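Local coordinates for protein purine nucleoside phosphorylase YlmD (Geobacillus stearothermophilus, PDB 6T1B) that catalyses the phosphorolysis of adenosine, inosine and S-methyl-5'-thioadenosine to free bases and ribose 1-phosphates, and also deaminates adenosine, using a catalytic zinc ion, at residues Asp4-Glu9 and Ile176-Gly181; Glu9-Leu14 and Ala64-Phe69; Thr29-Gly34 and Cys246-Phe251; Gly38-Leu43 and Arg258-Arg263. All blocks are in the same frame, centred on the assembly; numbering follows the deposited sequence.

Contacts 1 and 2 are mostly buried and hold no hydrogen bond between their segments; both work through CH-pi packing, on strand 6-8 and on strand 13-16 with the turn before it, neighbours in one sheet, and they share Glu9. Contacts 3 and 4 join loops, are only partly buried and lean more on polar groups: direct bonds to backbone carbonyls in contact 3, bridging water and a nucleoside-binding arginine in contact 4. Contact 3 touches each of the others. Gly12 O lies 2.9 Å from Thr30 N, a probable hydrogen bond to contact 2, and Lys31 O lies 2.8 Å from Leu43 N, another to contact 4. Contacts 1 and 4 do not touch, their nearest atoms being about 9 Å apart.

Contact 1. Residues Asp4-Glu9 and Ile176-Gly181; sequences DIFQQE and IGPAIG
A proline ring carbon laid almost squarely on a phenylalanine face is the striking feature here: Pro178 CD stands 4.0 Å from the centroid of the Phe6 ring, 13° off its normal, a CH-pi contact. No hydrogen bond joins residues 4-9 to 176-181, so the contact rests on packing. Next to the proline, Gly177 CA comes within 3.6 Å of Phe6 CE1, approaching the ring obliquely. The lack of a side chain at Gly177 lets the backbone pass this close; a CB there would be tight against the ring and collide with Pro178 CD. Ile5 adds a looser touch, its CD1 4.1 Å from Ile176 O. The phenyl group is directed by its first torsion, with CG opposite the carbonyl carbon and beside the backbone N (chi1 -77°). The Phe6 backbone is held by an Asx turn, in which Phe6 N donates to Asp4 OD1 at 3.1 Å and 164°, reaching the carboxylate on its anti side. An alanine in place of Phe6 would probably leave Pro178 CD without its aromatic partner and open a gap beside Gly177. Asp4 also bonds to Ser240 and Glu241, just past strand 237-239. Strand 6-8 is an edge strand of its sheet within this chain, beside strand 13-16, whose Leu14 and Cys16 touch the phenyl ring; the opposing segment leaves strand 173-176 of the other six-stranded sheet, where helix 219-229 packs on Ile176.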
loop_
_atom_site.group_PDB
_atom_site.type_symbol
_atom_site.label_atom_id
_atom_site.label_comp_id
_atom_site.label_asym_id
_atom_site.label_seq_id
_atom_site.Cartn_x
_atom_site.Cartn_y
_atom_site.Cartn_z
ATOM N N ASP A 4 -0.449 -17.546 -2.494
ATOM C CA ASP A 4 -0.400 -16.182 -1.991
ATOM C C ASP A 4 -1.728 -15.479 -2.241
ATOM O O ASP A 4 -2.432 -15.765 -3.212
ATOM C CB ASP A 4 0.738 -15.397 -2.637
ATOM C CG ASP A 4 1.178 -14.216 -1.788
ATOM O OD1 ASP A 4 0.735 -13.087 -2.071
ATOM O OD2 ASP A 4 1.947 -14.444 -0.824
ATOM N N ILE A 5 -2.076 -14.560 -1.339
ATOM C CA ILE A 5 -3.312 -13.819 -1.513
ATOM C C ILE A 5 -3.256 -12.881 -2.713
ATOM O O ILE A 5 -4.311 -12.454 -3.199
ATOM C CB ILE A 5 -3.723 -13.067 -0.240
ATOM C CG1 ILE A 5 -2.588 -12.195 0.257
ATOM C CG2 ILE A 5 -4.099 -14.034 0.857
ATOM C CD1 ILE A 5 -3.073 -10.943 0.924
ATOM N N PHE A 6 -2.052 -12.518 -3.195
ATOM C CA PHE A 6 -1.892 -11.703 -4.393
ATOM C C PHE A 6 -1.453 -12.604 -5.537
ATOM O O PHE A 6 -0.360 -13.185 -5.504
ATOM C CB PHE A 6 -0.897 -10.573 -4.154
ATOM C CG PHE A 6 -1.479 -9.449 -3.376
ATOM C CD1 PHE A 6 -1.570 -9.517 -1.998
ATOM C CD2 PHE A 6 -1.987 -8.332 -4.028
ATOM C CE1 PHE A 6 -2.157 -8.496 -1.279
ATOM C CE2 PHE A 6 -2.556 -7.307 -3.316
ATOM C CZ PHE A 6 -2.633 -7.382 -1.944
ATOM N N GLN A 7 -2.330 -12.751 -6.528
ATOM C CA GLN A 7 -2.184 -13.747 -7.578
ATOM C C GLN A 7 -2.009 -13.078 -8.933
ATOM O O GLN A 7 -2.690 -12.090 -9.248
ATOM C CB GLN A 7 -3.415 -14.645 -7.635
ATOM C CG GLN A 7 -3.794 -15.264 -6.312
ATOM C CD GLN A 7 -5.105 -16.027 -6.385
ATOM O OE1 GLN A 7 -5.981 -15.858 -5.536
ATOM N NE2 GLN A 7 -5.242 -16.873 -7.401
ATOM N N GLN A 8 -1.087 -13.609 -9.726
ATOM C CA GLN A 8 -0.716 -12.994 -10.990
ATOM C C GLN A 8 -1.886 -13.021 -11.963
ATOM O O GLN A 8 -2.518 -14.059 -12.174
ATOM C CB GLN A 8 0.458 -13.772 -11.589
ATOM C CG GLN A 8 0.909 -13.303 -12.961
ATOM C CD GLN A 8 1.771 -12.070 -12.889
ATOM O OE1 GLN A 8 2.819 -12.071 -12.242
ATOM N NE2 GLN A 8 1.329 -11.002 -13.536
ATOM N N GLU A 9 -2.143 -11.871 -12.584
ATOM C CA GLU A 9 -3.134 -11.760 -13.641
ATOM C C GLU A 9 -2.461 -11.904 -15.005
ATOM O O GLU A 9 -1.247 -12.117 -15.119
ATOM C CB GLU A 9 -3.873 -10.431 -13.498
ATOM C CG GLU A 9 -4.811 -10.407 -12.315
ATOM C CD GLU A 9 -6.094 -11.163 -12.564
ATOM O OE1 GLU A 9 -6.549 -11.195 -13.725
ATOM O OE2 GLU A 9 -6.646 -11.731 -11.597
ATOM N N ILE A 176 -2.437 -7.195 3.738
ATOM C CA ILE A 176 -1.112 -6.586 3.778
ATOM C C ILE A 176 -0.376 -7.141 2.572
ATOM O O ILE A 176 -0.233 -8.366 2.445
ATOM C CB ILE A 176 -0.412 -6.906 5.100
ATOM C CG1 ILE A 176 -1.109 -6.160 6.237
ATOM C CG2 ILE A 176 1.062 -6.556 5.046
ATOM C CD1 ILE A 176 -0.729 -6.640 7.602
ATOM N N GLY A 177 0.016 -6.269 1.658
ATOM C CA GLY A 177 0.525 -6.691 0.373
ATOM C C GLY A 177 2.023 -6.884 0.334
ATOM O O GLY A 177 2.714 -6.776 1.359
ATOM N N PRO A 178 2.539 -7.195 -0.852
ATOM C CA PRO A 178 3.985 -7.388 -1.036
ATOM C C PRO A 178 4.785 -6.182 -0.567
ATOM O O PRO A 178 4.437 -5.036 -0.858
ATOM C CB PRO A 178 4.114 -7.599 -2.545
ATOM C CG PRO A 178 2.797 -8.185 -2.948
ATOM C CD PRO A 178 1.789 -7.455 -2.095
ATOM N N ALA A 179 5.890 -6.463 0.110
ATOM C CA ALA A 179 6.718 -5.444 0.739
ATOM C C ALA A 179 8.050 -6.084 1.056
ATOM O O ALA A 179 8.237 -7.289 0.883
ATOM C CB ALA A 179 6.050 -4.893 1.997
ATOM N N ILE A 180 9.002 -5.277 1.501
ATOM C CA ILE A 180 10.308 -5.828 1.812
ATOM C C ILE A 180 10.193 -6.682 3.071
ATOM O O ILE A 180 9.543 -6.297 4.045
ATOM C CB ILE A 180 11.351 -4.710 1.948
ATOM C CG1 ILE A 180 12.753 -5.293 1.952
ATOM C CG2 ILE A 180 11.069 -3.858 3.152
ATOM C CD1 ILE A 180 13.830 -4.244 1.892
ATOM N N GLY A 181 10.831 -7.842 3.052
ATOM C CA GLY A 181 10.796 -8.748 4.174
ATOM C C GLY A 181 12.006 -8.600 5.069
ATOM O O GLY A 181 12.992 -7.948 4.728
#

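Contact 2. Residues Glu9-Leu14 and Ala64-Phe69; sequences EARGWL and AEWLAF
Arg11 CB sits over the face of Trp66, 3.6 Å from the centroid of the six-membered ring and 16° off its normal, a CH-pi contact made by the aliphatic root of the arginine. The same face receives the Gly12 backbone, with Gly12 N 3.4 Å from Trp66 CH2. A side chain at Gly12 would be tight against that ring. Beyond it, the Trp13 and Trp66 indoles lie nearly parallel, planes 15° apart, but have slid past each other until they barely overlap; Trp13 CD1 still meets Trp66 CE3 at 3.7 Å. Leu67 CD2 covers a face of the Trp13 six-membered ring, 3.8 Å from its centroid, while Glu9 CG lies over the opposite face of the indole. Replacing Trp66 by an alanine would probably strip Arg11 CB and Gly12 of their aromatic platform and leave a gap beside Trp13.

Around this shell, the Arg11 chain bends at chi2 (-62°), and its NH1 turns back to bond Ala10 O at 2.9 Å from above the carbonyl plane. Glu9 is held by Arg15 through a salt bridge, and Gly12 centres an inverse gamma turn leading into strand 13-16. On the other side, the Schellman motif at Ala68 ends helix 53-67, and Arg271 bonds to Leu67 O. The result is a helix C-terminus docked by aromatic and aliphatic side chains against a sheet strand and the turn before it, away from the zinc and nucleoside sites.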
loop_
_atom_site.group_PDB
_atom_site.type_symbol
_atom_site.label_atom_id
_atom_site.label_comp_id
_atom_site.label_asym_id
_atom_site.label_seq_id
_atom_site.Cartn_x
_atom_site.Cartn_y
_atom_site.Cartn_z
ATOM N N GLU A 9 -2.143 -11.871 -12.584
ATOM C CA GLU A 9 -3.134 -11.760 -13.641
ATOM C C GLU A 9 -2.461 -11.904 -15.005
ATOM O O GLU A 9 -1.247 -12.117 -15.119
ATOM C CB GLU A 9 -3.873 -10.431 -13.498
ATOM C CG GLU A 9 -4.811 -10.407 -12.315
ATOM C CD GLU A 9 -6.094 -11.163 -12.564
ATOM O OE1 GLU A 9 -6.549 -11.195 -13.725
ATOM O OE2 GLU A 9 -6.646 -11.731 -11.597
ATOM N N ALA A 10 -3.261 -11.780 -16.066
ATOM C CA ALA A 10 -2.737 -12.010 -17.409
ATOM C C ALA A 10 -1.774 -10.917 -17.857
ATOM O O ALA A 10 -1.001 -11.141 -18.796
ATOM C CB ALA A 10 -3.885 -12.171 -18.413
ATOM N N ARG A 11 -1.782 -9.747 -17.216
ATOM C CA ARG A 11 -0.834 -8.689 -17.532
ATOM C C ARG A 11 -0.042 -8.340 -16.278
ATOM O O ARG A 11 0.031 -9.156 -15.343
ATOM C CB ARG A 11 -1.562 -7.493 -18.147
ATOM C CG ARG A 11 -2.113 -7.777 -19.577
ATOM C CD ARG A 11 -0.995 -8.101 -20.563
ATOM N NE ARG A 11 -1.455 -8.402 -21.927
ATOM C CZ ARG A 11 -1.707 -9.619 -22.400
ATOM N NH1 ARG A 11 -1.569 -10.699 -21.633
ATOM N NH2 ARG A 11 -2.106 -9.762 -23.658
ATOM N N GLY A 12 0.555 -7.145 -16.244
ATOM C CA GLY A 12 1.508 -6.784 -15.215
ATOM C C GLY A 12 0.871 -6.337 -13.909
ATOM O O GLY A 12 1.145 -5.228 -13.429
ATOM N N TRP A 13 0.026 -7.202 -13.322
ATOM C CA TRP A 13 -0.532 -6.926 -12.003
ATOM C C TRP A 13 -0.947 -8.201 -11.285
ATOM O O TRP A 13 -1.174 -9.263 -11.886
ATOM C CB TRP A 13 -1.694 -5.924 -12.030
ATOM C CG TRP A 13 -2.929 -6.337 -12.744
ATOM C CD1 TRP A 13 -3.091 -6.484 -14.092
ATOM C CD2 TRP A 13 -4.209 -6.594 -12.155
ATOM N NE1 TRP A 13 -4.382 -6.824 -14.380
ATOM C CE2 TRP A 13 -5.094 -6.906 -13.209
ATOM C CE3 TRP A 13 -4.689 -6.604 -10.842
ATOM C CZ2 TRP A 13 -6.425 -7.220 -12.991
ATOM C CZ3 TRP A 13 -6.018 -6.918 -10.636
ATOM C CH2 TRP A 13 -6.865 -7.218 -11.699
ATOM N N LEU A 14 -1.012 -8.061 -9.961
ATOM C CA LEU A 14 -1.421 -9.119 -9.051
ATOM C C LEU A 14 -2.737 -8.713 -8.400
ATOM O O LEU A 14 -2.851 -7.608 -7.867
ATOM C CB LEU A 14 -0.385 -9.327 -7.942
ATOM C CG LEU A 14 1.081 -9.493 -8.355
ATOM C CD1 LEU A 14 1.965 -9.677 -7.119
ATOM C CD2 LEU A 14 1.271 -10.621 -9.327
ATOM N N ALA A 64 -5.068 1.491 -16.331
ATOM C CA ALA A 64 -6.471 1.862 -16.449
ATOM C C ALA A 64 -7.187 1.015 -17.496
ATOM O O ALA A 64 -8.339 0.624 -17.302
ATOM C CB ALA A 64 -6.623 3.357 -16.756
ATOM N N GLU A 65 -6.510 0.713 -18.605
ATOM C CA GLU A 65 -7.065 -0.155 -19.642
ATOM C C GLU A 65 -7.224 -1.578 -19.122
ATOM O O GLU A 65 -8.286 -2.188 -19.286
ATOM C CB GLU A 65 -6.133 -0.081 -20.861
ATOM C CG GLU A 65 -6.320 -1.123 -21.957
ATOM C CD GLU A 65 -5.104 -1.181 -22.892
ATOM O OE1 GLU A 65 -4.406 -0.151 -23.029
ATOM O OE2 GLU A 65 -4.828 -2.253 -23.475
ATOM N N TRP A 66 -6.201 -2.107 -18.457
ATOM C CA TRP A 66 -6.302 -3.460 -17.922
ATOM C C TRP A 66 -7.451 -3.588 -16.924
ATOM O O TRP A 66 -8.157 -4.609 -16.903
ATOM C CB TRP A 66 -5.002 -3.844 -17.224
ATOM C CG TRP A 66 -3.794 -3.933 -18.077
ATOM C CD1 TRP A 66 -3.735 -4.046 -19.450
ATOM C CD2 TRP A 66 -2.447 -3.924 -17.608
ATOM N NE1 TRP A 66 -2.420 -4.101 -19.845
ATOM C CE2 TRP A 66 -1.611 -4.038 -18.743
ATOM C CE3 TRP A 66 -1.863 -3.849 -16.345
ATOM C CZ2 TRP A 66 -0.217 -4.052 -18.634
ATOM C CZ3 TRP A 66 -0.482 -3.868 -16.237
ATOM C CH2 TRP A 66 0.326 -3.983 -17.396
ATOM N N LEU A 67 -7.657 -2.575 -16.102
ATOM C CA LEU A 67 -8.665 -2.618 -15.055
ATOM C C LEU A 67 -10.032 -2.134 -15.527
ATOM O O LEU A 67 -11.001 -2.244 -14.770
ATOM C CB LEU A 67 -8.242 -1.737 -13.893
ATOM C CG LEU A 67 -6.933 -2.066 -13.169
ATOM C CD1 LEU A 67 -6.715 -1.102 -12.028
ATOM C CD2 LEU A 67 -6.950 -3.511 -12.669
ATOM N N ALA A 68 -10.129 -1.568 -16.721
ATOM C CA ALA A 68 -11.335 -0.878 -17.146
ATOM C C ALA A 68 -11.785 0.115 -16.078
ATOM O O ALA A 68 -12.946 0.151 -15.679
ATOM C CB ALA A 68 -12.444 -1.881 -17.476
ATOM N N PHE A 69 -10.839 0.934 -15.622
ATOM C CA PHE A 69 -11.056 1.881 -14.525
ATOM C C PHE A 69 -10.286 3.140 -14.913
ATOM O O PHE A 69 -9.088 3.263 -14.638
ATOM C CB PHE A 69 -10.595 1.302 -13.188
ATOM C CG PHE A 69 -11.429 1.736 -12.017
ATOM C CD1 PHE A 69 -12.045 0.797 -11.195
ATOM C CD2 PHE A 69 -11.618 3.078 -11.746
ATOM C CE1 PHE A 69 -12.823 1.202 -10.114
ATOM C CE2 PHE A 69 -12.392 3.486 -10.668
ATOM C CZ PHE A 69 -12.973 2.552 -9.846
#

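Contact 3. Residues Thr29-Gly34 and Cys246-Phe251; sequences TTKHGG and CEEALF
Lys31 and His32 reach across to three successive carbonyls of residues 246-251. Lys31 NZ donates to Glu248 O at 2.9 Å, coming in nearly along the C=O axis, and Lys31 N donates to Leu250 O at 2.9 Å with a bent N-H...O angle of 140°. His32 NE2 completes the set with Ala249 O at 2.8 Å; the oxygen lies at the edge of the imidazole, in its plane, and since a carbonyl can only accept, NE2 must carry the hydrogen. The ammonium group gets there because the lysine chain starts with CG between backbone N and carbonyl carbon (chi1 66°) and bends at chi3. On the way its CD passes 3.5 Å from Leu250 C, while its CG lies over the centre of the His32 ring and backs one face of it.

The accepting carbonyls belong to the loop between strands 237-239 and 264-269, which carries Cys246; with Cys183, Cys184 and Cys243 this residue binds the second, probably structural, zinc. Within this loop Glu247 centres an inverse gamma turn, and its O accepts from both Leu250 N and Phe251 N. Residues 29-34, which leave strand 25-29, are thereby bonded directly to the zinc-site loop.

Farther in, packing takes over. Leu250 CD2 meets Thr30 CG2 at 3.8 Å, and Thr30 CB rests 3.3 Å from Leu250 O. Phe251 has Leu250 CB over one ring face; at its edge, CE2 approaches Thr29 O at 4.1 Å, a carbonyl buried here without a hydrogen-bond partner in the model.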
loop_
_atom_site.group_PDB
_atom_site.type_symbol
_atom_site.label_atom_id
_atom_site.label_comp_id
_atom_site.label_asym_id
_atom_site.label_seq_id
_atom_site.Cartn_x
_atom_site.Cartn_y
_atom_site.Cartn_z
ATOM N N THR A 29 0.499 -3.609 -9.029
ATOM C CA THR A 29 1.134 -3.866 -10.324
ATOM C C THR A 29 2.491 -4.543 -10.137
ATOM O O THR A 29 3.087 -4.487 -9.062
ATOM C CB THR A 29 1.319 -2.561 -11.118
ATOM O OG1 THR A 29 2.108 -1.627 -10.392
ATOM C CG2 THR A 29 -0.016 -1.934 -11.434
ATOM N N THR A 30 2.974 -5.186 -11.213
ATOM C CA THR A 30 4.352 -5.654 -11.296
ATOM C C THR A 30 5.109 -4.700 -12.216
ATOM O O THR A 30 4.549 -3.756 -12.767
ATOM C CB THR A 30 4.459 -7.074 -11.849
ATOM O OG1 THR A 30 4.180 -7.001 -13.246
ATOM C CG2 THR A 30 3.542 -8.008 -11.105
ATOM N N LYS A 31 6.384 -4.972 -12.422
ATOM C CA LYS A 31 7.220 -3.999 -13.107
ATOM C C LYS A 31 7.114 -4.084 -14.612
ATOM O O LYS A 31 7.749 -3.277 -15.305
ATOM C CB LYS A 31 8.688 -4.177 -12.685
ATOM C CG LYS A 31 9.270 -5.447 -13.103
ATOM C CD LYS A 31 10.462 -5.916 -12.254
ATOM C CE LYS A 31 11.521 -4.853 -12.055
ATOM N NZ LYS A 31 12.842 -5.510 -11.678
ATOM N N HIS A 32 6.389 -5.057 -15.165
ATOM C CA HIS A 32 6.426 -5.324 -16.593
ATOM C C HIS A 32 5.198 -4.817 -17.346
ATOM O O HIS A 32 4.115 -4.671 -16.781
ATOM C CB HIS A 32 6.594 -6.812 -16.800
ATOM C CG HIS A 32 7.872 -7.319 -16.227
ATOM N ND1 HIS A 32 9.098 -6.931 -16.718
ATOM C CD2 HIS A 32 8.114 -8.121 -15.164
ATOM C CE1 HIS A 32 10.047 -7.504 -15.995
ATOM N NE2 HIS A 32 9.474 -8.243 -15.060
ATOM N N GLY A 33 5.397 -4.554 -18.631
ATOM C CA GLY A 33 4.324 -4.159 -19.522
ATOM C C GLY A 33 4.234 -2.677 -19.808
ATOM O O GLY A 33 3.261 -2.244 -20.436
ATOM N N GLY A 34 5.226 -1.892 -19.408
ATOM C CA GLY A 34 5.176 -0.456 -19.531
ATOM C C GLY A 34 6.118 0.121 -20.568
ATOM O O GLY A 34 6.651 -0.577 -21.436
ATOM N N CYS A 246 13.226 -9.617 -2.760
ATOM C CA CYS A 246 13.581 -10.954 -3.199
ATOM C C CYS A 246 13.089 -11.256 -4.604
ATOM O O CYS A 246 13.782 -11.905 -5.380
ATOM C CB CYS A 246 12.958 -11.978 -2.250
ATOM S SG CYS A 246 13.866 -12.202 -0.679
ATOM N N GLU A 247 11.857 -10.841 -4.911
ATOM C CA GLU A 247 11.201 -11.192 -6.174
ATOM C C GLU A 247 11.541 -10.131 -7.214
ATOM O O GLU A 247 10.698 -9.357 -7.666
ATOM C CB GLU A 247 9.706 -11.390 -5.937
ATOM C CG GLU A 247 9.455 -12.561 -4.975
ATOM C CD GLU A 247 7.996 -12.871 -4.619
ATOM O OE1 GLU A 247 7.059 -12.613 -5.413
ATOM O OE2 GLU A 247 7.786 -13.424 -3.511
ATOM N N GLU A 248 12.829 -10.130 -7.594
ATOM C CA GLU A 248 13.359 -9.117 -8.493
ATOM C C GLU A 248 12.742 -9.170 -9.879
ATOM O O GLU A 248 12.796 -8.176 -10.612
ATOM C CB GLU A 248 14.871 -9.199 -8.621
ATOM C CG GLU A 248 15.422 -8.204 -9.640
ATOM C CD GLU A 248 16.925 -8.022 -9.556
ATOM O OE1 GLU A 248 17.610 -8.981 -9.139
ATOM O OE2 GLU A 248 17.417 -6.918 -9.907
ATOM N N ALA A 249 12.193 -10.317 -10.278
ATOM C CA ALA A 249 11.580 -10.391 -11.599
ATOM C C ALA A 249 10.163 -9.847 -11.611
ATOM O O ALA A 249 9.574 -9.726 -12.697
ATOM C CB ALA A 249 11.541 -11.840 -12.090
ATOM N N LEU A 250 9.606 -9.522 -10.451
ATOM C CA LEU A 250 8.281 -8.941 -10.408
ATOM C C LEU A 250 8.298 -7.490 -9.975
ATOM O O LEU A 250 7.435 -6.731 -10.408
ATOM C CB LEU A 250 7.365 -9.683 -9.427
ATOM C CG LEU A 250 6.751 -11.005 -9.863
ATOM C CD1 LEU A 250 5.808 -11.502 -8.772
ATOM C CD2 LEU A 250 6.037 -10.845 -11.184
ATOM N N PHE A 251 9.238 -7.079 -9.102
ATOM C CA PHE A 251 9.095 -5.839 -8.369
ATOM C C PHE A 251 10.288 -4.901 -8.409
ATOM O O PHE A 251 11.443 -5.347 -8.407
ATOM C CB PHE A 251 8.803 -6.100 -6.892
ATOM C CG PHE A 251 7.571 -6.926 -6.650
ATOM C CD1 PHE A 251 7.658 -8.130 -5.978
ATOM C CD2 PHE A 251 6.330 -6.480 -7.049
ATOM C CE1 PHE A 251 6.522 -8.891 -5.711
ATOM C CE2 PHE A 251 5.193 -7.221 -6.794
ATOM C CZ PHE A 251 5.306 -8.439 -6.120
#

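Contact 4. Residues Gly38-Leu43 and Arg258-Arg263; sequences GPFASL and RGTTGR. With NOS (inosine), chain B.
The Phe40 ring meets the opposite segment by its edge, where Thr261 O lies in the ring plane, 3.5 Å from Phe40 CE2. Gly262 N also comes near that plane, 3.8 Å from Phe40 CD2, while Pro39 CG lies over one face, nearer the ring's margin than its middle. The other flat group, the Arg263 guanidinium, likewise works at its edge, with Thr261 CG2 and the ribose O4' of inosine both in plane. Its NE donates to O4' of the nucleoside at 3.0 Å and an almost straight 175°. NH1 turns back to Gly262 O at 3.0 Å, the donor above the carbonyl plane, so two bonds on different nitrogens oppose rotation of the group. The chain folds toward its own backbone through a bend at chi2.

Arg263 is an established inosine-binding residue, and its side chain lies about 6 Å from the catalytic zinc ion. The loop 258-263 that carries it leads directly into strand 264-269, and Asn44 OD1 accepts from Arg263 N. Leu47 and Cys122 also hydrogen-bond the nucleoside.

Away from the ligand the two loops run side by side in nearly the same direction, their touching parts 9° apart. No direct hydrogen bond joins them; a CA-H...O contact from Thr261 CA to Pro39 O, with 159° at the hydrogen, lies alongside a water that donates to both Pro39 O and Thr260 O. Pro39 and Thr260 run alongside each other in one direction, CG to CG2 at 3.7 Å. The Thr261 hydroxyl is hydrogen-bonded to Asp257.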
loop_
_atom_site.group_PDB
_atom_site.type_symbol
_atom_site.label_atom_id
_atom_site.label_comp_id
_atom_site.label_asym_id
_atom_site.label_seq_id
_atom_site.Cartn_x
_atom_site.Cartn_y
_atom_site.Cartn_z
ATOM N N GLY A 38 15.506 2.155 -18.538
ATOM C CA GLY A 38 16.615 2.250 -17.608
ATOM C C GLY A 38 16.232 1.727 -16.239
ATOM O O GLY A 38 15.632 0.653 -16.086
ATOM N N PRO A 39 16.547 2.475 -15.187
ATOM C CA PRO A 39 16.237 1.974 -13.845
ATOM C C PRO A 39 14.739 1.852 -13.596
ATOM O O PRO A 39 14.328 1.266 -12.582
ATOM C CB PRO A 39 16.870 3.013 -12.905
ATOM C CG PRO A 39 16.910 4.263 -13.731
ATOM C CD PRO A 39 17.100 3.852 -15.161
ATOM N N PHE A 40 13.917 2.473 -14.439
ATOM C CA PHE A 40 12.482 2.483 -14.271
ATOM C C PHE A 40 11.801 1.409 -15.094
ATOM O O PHE A 40 10.569 1.377 -15.135
ATOM C CB PHE A 40 11.936 3.856 -14.664
ATOM C CG PHE A 40 12.619 4.997 -13.943
ATOM C CD1 PHE A 40 13.368 5.922 -14.651
ATOM C CD2 PHE A 40 12.522 5.132 -12.575
ATOM C CE1 PHE A 40 14.008 6.954 -13.979
ATOM C CE2 PHE A 40 13.174 6.157 -11.904
ATOM C CZ PHE A 40 13.904 7.077 -12.622
ATOM N N ALA A 41 12.575 0.536 -15.748
ATOM C CA ALA A 41 12.011 -0.425 -16.699
ATOM C C ALA A 41 11.075 -1.382 -15.972
ATOM O O ALA A 41 11.490 -2.037 -15.015
ATOM C CB ALA A 41 13.156 -1.199 -17.334
ATOM N N SER A 42 9.805 -1.496 -16.421
ATOM C CA SER A 42 9.185 -0.667 -17.461
ATOM C C SER A 42 7.858 -0.025 -16.999
ATOM O O SER A 42 7.522 1.075 -17.435
ATOM C CB SER A 42 8.893 -1.442 -18.742
ATOM O OG SER A 42 7.994 -2.513 -18.529
ATOM N N LEU A 43 7.084 -0.696 -16.135
ATOM C CA LEU A 43 5.785 -0.165 -15.695
ATOM C C LEU A 43 5.928 0.685 -14.438
ATOM O O LEU A 43 5.322 0.442 -13.398
ATOM C CB LEU A 43 4.771 -1.283 -15.498
ATOM C CG LEU A 43 3.313 -0.851 -15.462
ATOM C CD1 LEU A 43 2.788 -0.476 -16.824
ATOM C CD2 LEU A 43 2.450 -1.928 -14.836
ATOM N N ARG A 258 19.053 0.091 -4.998
ATOM C CA ARG A 258 20.001 1.121 -4.561
ATOM C C ARG A 258 19.440 2.519 -4.778
ATOM O O ARG A 258 20.176 3.457 -5.104
ATOM C CB ARG A 258 21.352 0.955 -5.244
ATOM C CG ARG A 258 21.951 -0.424 -4.989
ATOM C CD ARG A 258 23.374 -0.540 -5.477
ATOM N NE ARG A 258 24.276 0.262 -4.660
ATOM C CZ ARG A 258 24.809 -0.149 -3.514
ATOM N NH1 ARG A 258 24.533 -1.359 -3.047
ATOM N NH2 ARG A 258 25.617 0.651 -2.834
ATOM N N GLY A 259 18.150 2.665 -4.554
ATOM C CA GLY A 259 17.509 3.956 -4.420
ATOM C C GLY A 259 17.048 4.620 -5.694
ATOM O O GLY A 259 16.344 5.628 -5.609
ATOM N N THR A 260 17.369 4.080 -6.859
ATOM C CA THR A 260 16.891 4.650 -8.115
ATOM C C THR A 260 16.124 3.552 -8.840
ATOM O O THR A 260 16.728 2.620 -9.387
ATOM C CB THR A 260 18.023 5.205 -8.984
ATOM O OG1 THR A 260 18.620 6.347 -8.347
ATOM C CG2 THR A 260 17.466 5.668 -10.328
ATOM N N THR A 261 14.802 3.656 -8.822
ATOM C CA THR A 261 13.952 2.598 -9.331
ATOM C C THR A 261 12.541 3.143 -9.513
ATOM O O THR A 261 12.224 4.278 -9.133
ATOM C CB THR A 261 13.995 1.376 -8.403
ATOM O OG1 THR A 261 13.437 0.246 -9.097
ATOM C CG2 THR A 261 13.296 1.635 -7.088
ATOM N N GLY A 262 11.695 2.297 -10.107
ATOM C CA GLY A 262 10.312 2.647 -10.326
ATOM C C GLY A 262 9.468 2.418 -9.081
ATOM O O GLY A 262 9.940 2.087 -7.986
ATOM N N ARG A 263 8.175 2.619 -9.271
ATOM C CA ARG A 263 7.171 2.313 -8.274
ATOM C C ARG A 263 6.051 1.467 -8.864
ATOM O O ARG A 263 5.586 1.713 -9.985
ATOM C CB ARG A 263 6.541 3.593 -7.724
ATOM C CG ARG A 263 7.505 4.545 -7.061
ATOM C CD ARG A 263 8.011 3.977 -5.751
ATOM N NE ARG A 263 8.900 4.899 -5.055
ATOM C CZ ARG A 263 10.225 4.870 -5.138
ATOM N NH1 ARG A 263 10.843 3.969 -5.886
ATOM N NH2 ARG A 263 10.958 5.756 -4.470
HETATM N N9 NOS B . 7.068 8.680 -5.013
HETATM C C4 NOS B . 5.733 8.802 -5.123
HETATM N N3 NOS B . 4.624 8.811 -4.140
HETATM C C2 NOS B . 3.277 9.009 -4.598
HETATM N N1 NOS B . 2.980 9.197 -5.989
HETATM C C6 NOS B . 3.997 9.197 -6.970
HETATM O O6 NOS B . 3.682 9.346 -8.120
HETATM C C5 NOS B . 5.434 8.981 -6.453
HETATM N N7 NOS B . 6.549 8.906 -7.110
HETATM C C8 NOS B . 7.556 8.735 -6.257
HETATM C "C5'" NOS B . 6.201 5.885 -1.862
HETATM O "O5'" NOS B . 6.604 4.554 -1.552
HETATM C "C4'" NOS B . 7.397 6.782 -2.056
HETATM O "O4'" NOS B . 7.546 7.040 -3.470
HETATM C "C1'" NOS B . 7.689 8.426 -3.701
HETATM C "C2'" NOS B . 7.075 9.132 -2.496
HETATM O "O2'" NOS B . 7.702 10.390 -2.284
HETATM C "C3'" NOS B . 7.337 8.142 -1.360
HETATM O "O3'" NOS B . 8.616 8.422 -0.765
HETATM O O HOH W 1 16.429 0.256 -10.875
HETATM O O HOH W 2 14.998 -0.995 -11.873
#